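Local coordinates for putative GGDEF domain membrane protein (Pseudomonas fluorescens, PDB 5EUH) that probably makes the second messenger cyclic di-GMP from two GTP molecules through its diguanylate cyclase (GGDEF) domain, here holding bound cyclic di-GMP, at residues S34-D39 / I125-W130. Sequence-based numbering, arbitrary orientation.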
ATOM      1  N   SER A  34       8.005   7.175   4.684  1.00 26.32           N
ATOM      2  CA  SER A  34       7.433   5.858   4.915  1.00 28.00           C
ATOM      3  C   SER A  34       6.897   5.267   3.618  1.00 32.96           C
ATOM      4  O   SER A  34       6.468   5.987   2.714  1.00 36.14           O
ATOM      5  CB  SER A  34       6.308   5.920   5.950  1.00 28.66           C
ATOM      6  OG  SER A  34       6.802   6.322   7.213  1.00 27.01           O
ATOM      7  N   LEU A  35       6.924   3.940   3.543  1.00 27.46           N
ATOM      8  CA  LEU A  35       6.370   3.194   2.426  1.00 27.87           C
ATOM      9  C   LEU A  35       5.315   2.220   2.926  1.00 28.54           C
ATOM     10  O   LEU A  35       5.396   1.716   4.048  1.00 28.77           O
ATOM     11  CB  LEU A  35       7.455   2.418   1.677  1.00 28.02           C
ATOM     12  CG  LEU A  35       7.994   3.018   0.384  1.00 30.09           C
ATOM     13  CD1 LEU A  35       8.608   4.381   0.639  1.00 28.93           C
ATOM     14  CD2 LEU A  35       9.011   2.072  -0.222  1.00 28.12           C
ATOM     15  N   LEU A  36       4.324   1.959   2.078  1.00 33.64           N
ATOM     16  CA  LEU A  36       3.299   0.961   2.345  1.00 30.99           C
ATOM     17  C   LEU A  36       3.211   0.020   1.156  1.00 31.94           C
ATOM     18  O   LEU A  36       3.113   0.471   0.012  1.00 42.22           O
ATOM     19  CB  LEU A  36       1.929   1.598   2.595  1.00 29.95           C
ATOM     20  CG  LEU A  36       1.734   2.559   3.765  1.00 29.56           C
ATOM     21  CD1 LEU A  36       0.251   2.823   3.953  1.00 30.07           C
ATOM     22  CD2 LEU A  36       2.347   2.017   5.036  1.00 29.65           C
ATOM     23  N   MET A  37       3.249  -1.280   1.426  1.00 31.11           N
ATOM     24  CA  MET A  37       3.015  -2.306   0.419  1.00 31.94           C
ATOM     25  C   MET A  37       1.733  -3.035   0.786  1.00 34.17           C
ATOM     26  O   MET A  37       1.653  -3.653   1.851  1.00 41.68           O
ATOM     27  CB  MET A  37       4.189  -3.277   0.329  1.00 32.17           C
ATOM     28  CG  MET A  37       5.479  -2.642  -0.132  1.00 31.40           C
ATOM     29  SD  MET A  37       5.434  -2.142  -1.859  1.00 31.36           S
ATOM     30  CE  MET A  37       7.102  -1.516  -2.041  1.00 45.53           C
ATOM     31  N   ILE A  38       0.737  -2.955  -0.086  1.00 33.41           N
ATOM     32  CA  ILE A  38      -0.609  -3.429   0.205  1.00 34.40           C
ATOM     33  C   ILE A  38      -0.971  -4.474  -0.838  1.00 35.51           C
ATOM     34  O   ILE A  38      -1.222  -4.139  -2.003  1.00 35.60           O
ATOM     35  CB  ILE A  38      -1.627  -2.281   0.213  1.00 34.14           C
ATOM     36  CG1 ILE A  38      -1.164  -1.178   1.165  1.00 33.06           C
ATOM     37  CG2 ILE A  38      -2.999  -2.793   0.604  1.00 35.28           C
ATOM     38  CD1 ILE A  38      -1.985   0.075   1.092  1.00 32.74           C
ATOM     39  N   ASP A  39      -1.005  -5.734  -0.423  1.00 36.47           N
ATOM     40  CA  ASP A  39      -1.347  -6.845  -1.292  1.00 42.88           C
ATOM     41  C   ASP A  39      -2.693  -7.420  -0.871  1.00 39.01           C
ATOM     42  O   ASP A  39      -3.003  -7.485   0.321  1.00 39.11           O
ATOM     43  CB  ASP A  39      -0.269  -7.930  -1.235  1.00 38.07           C
ATOM     44  CG  ASP A  39      -0.275  -8.827  -2.454  1.00 47.73           C
ATOM     45  OD1 ASP A  39      -1.251  -9.582  -2.636  1.00 48.85           O
ATOM     46  OD2 ASP A  39       0.702  -8.788  -3.229  1.00 38.74           O
ATOM     47  N   ILE A 125      -0.336  -5.715   4.798  1.00 36.60           N
ATOM     48  CA  ILE A 125       0.362  -4.445   4.644  1.00 35.41           C
ATOM     49  C   ILE A 125       1.742  -4.555   5.275  1.00 34.97           C
ATOM     50  O   ILE A 125       1.876  -5.021   6.411  1.00 35.47           O
ATOM     51  CB  ILE A 125      -0.432  -3.285   5.277  1.00 35.26           C
ATOM     52  CG1 ILE A 125      -1.787  -3.122   4.583  1.00 35.84           C
ATOM     53  CG2 ILE A 125       0.351  -1.988   5.190  1.00 34.16           C
ATOM     54  CD1 ILE A 125      -2.658  -2.054   5.191  1.00 35.96           C
ATOM     55  N   GLY A 126       2.757  -4.127   4.542  1.00 34.20           N
ATOM     56  CA  GLY A 126       4.111  -4.008   5.070  1.00 33.82           C
ATOM     57  C   GLY A 126       4.560  -2.576   5.042  1.00 32.91           C
ATOM     58  O   GLY A 126       4.292  -1.844   4.083  1.00 32.44           O
ATOM     59  N   ILE A 127       5.258  -2.149   6.098  1.00 33.75           N
ATOM     60  CA  ILE A 127       5.668  -0.766   6.279  1.00 33.03           C
ATOM     61  C   ILE A 127       7.175  -0.707   6.482  1.00 42.83           C
ATOM     62  O   ILE A 127       7.738  -1.495   7.249  1.00 32.53           O
ATOM     63  CB  ILE A 127       4.947  -0.109   7.476  1.00 34.02           C
ATOM     64  CG1 ILE A 127       3.445  -0.382   7.433  1.00 32.77           C
ATOM     65  CG2 ILE A 127       5.227   1.386   7.513  1.00 31.70           C
ATOM     66  CD1 ILE A 127       2.672   0.382   8.474  1.00 33.06           C
ATOM     67  N   SER A 128       7.822   0.231   5.796  1.00 35.29           N
ATOM     68  CA  SER A 128       9.199   0.612   6.071  1.00 34.98           C
ATOM     69  C   SER A 128       9.258   2.127   6.206  1.00 30.84           C
ATOM     70  O   SER A 128       8.382   2.845   5.723  1.00 30.48           O
ATOM     71  CB  SER A 128      10.161   0.135   4.977  1.00 31.34           C
ATOM     72  OG  SER A 128       9.891   0.770   3.744  1.00 30.86           O
ATOM     73  N   THR A 129      10.300   2.614   6.875  1.00 30.99           N
ATOM     74  CA  THR A 129      10.394   4.035   7.189  1.00 30.75           C
ATOM     75  C   THR A 129      11.850   4.459   7.264  1.00 34.18           C
ATOM     76  O   THR A 129      12.636   3.861   8.004  1.00 39.09           O
ATOM     77  CB  THR A 129       9.698   4.354   8.515  1.00 37.20           C
ATOM     78  OG1 THR A 129       8.344   3.893   8.473  1.00 31.07           O
ATOM     79  CG2 THR A 129       9.712   5.852   8.781  1.00 32.74           C
ATOM     80  N   TRP A 130      12.198   5.498   6.510  1.00 30.62           N
ATOM     81  CA  TRP A 130      13.517   6.109   6.589  1.00 31.00           C
ATOM     82  C   TRP A 130      13.461   7.291   7.546  1.00 31.12           C
ATOM     83  O   TRP A 130      12.517   8.083   7.503  1.00 34.10           O
ATOM     84  CB  TRP A 130      13.986   6.568   5.207  1.00 34.82           C
ATOM     85  CG  TRP A 130      15.291   7.294   5.230  1.00 41.15           C
ATOM     86  CD1 TRP A 130      16.530   6.752   5.073  1.00 40.10           C
ATOM     87  CD2 TRP A 130      15.488   8.699   5.420  1.00 41.66           C
ATOM     88  NE1 TRP A 130      17.489   7.730   5.157  1.00 39.75           N
ATOM     89  CE2 TRP A 130      16.874   8.936   5.370  1.00 42.64           C
ATOM     90  CE3 TRP A 130      14.627   9.781   5.631  1.00 30.95           C
ATOM     91  CZ2 TRP A 130      17.419  10.208   5.521  1.00 32.29           C
ATOM     92  CZ3 TRP A 130      15.168  11.037   5.783  1.00 31.31           C
ATOM     93  CH2 TRP A 130      16.549  11.243   5.727  1.00 31.97           C
TER
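Ile125 lies beside Ile38, both side chains pointing the same way, as a non-hydrogen-bonded antiparallel pair. Ile125 CG1 meets Ile38 CG1 at 4.0 Å. The two share a first torsion, CG1 beside the backbone N and anti to the carbonyl carbon (chi1 -62° and -54°), which lays these branches alongside each other. Gly126 is paired with Met37 through two backbone hydrogen bonds. Met37 N reaches Gly126 O at 2.9 Å, and Gly126 N returns a bond to Met37 O. The glycine offers no side chain to Met37, whose own chain bends at chi2 and leads away from the neighbouring strand. Ile127 lies side by side with Leu36, the two side chains pointing the same way. Leu36 CD2 sits 3.6 Å from Ile127 CG1 and also touches its CD1.

Strands 33-40 and 123-130 are antiparallel neighbours in the middle of the mixed sheet of the GGDEF domain. Helix 94-109 packs on the face with Ile125 and Ile127, and helix 138-154 on the face with Met37 and Ser128.

Ser128 forms a hydrogen-bonded pair with Leu35. Leu35 N gives a hydrogen bond to Ser128 O at 2.8 Å. The return bond, Ser128 N to Leu35 O, is weak at 3.3 Å. Ser128 OG touches Leu35 CB at 3.6 Å, but its hydrogen bond goes to Leu141 O of helix 138-154. At Thr129 the link passes between side chains: Thr129 OG1 donates to Ser34 OG at 3.1 Å. Ser34 OG is also bonded to the carbonyl of Thr92, a residue that binds cyclic di-GMP.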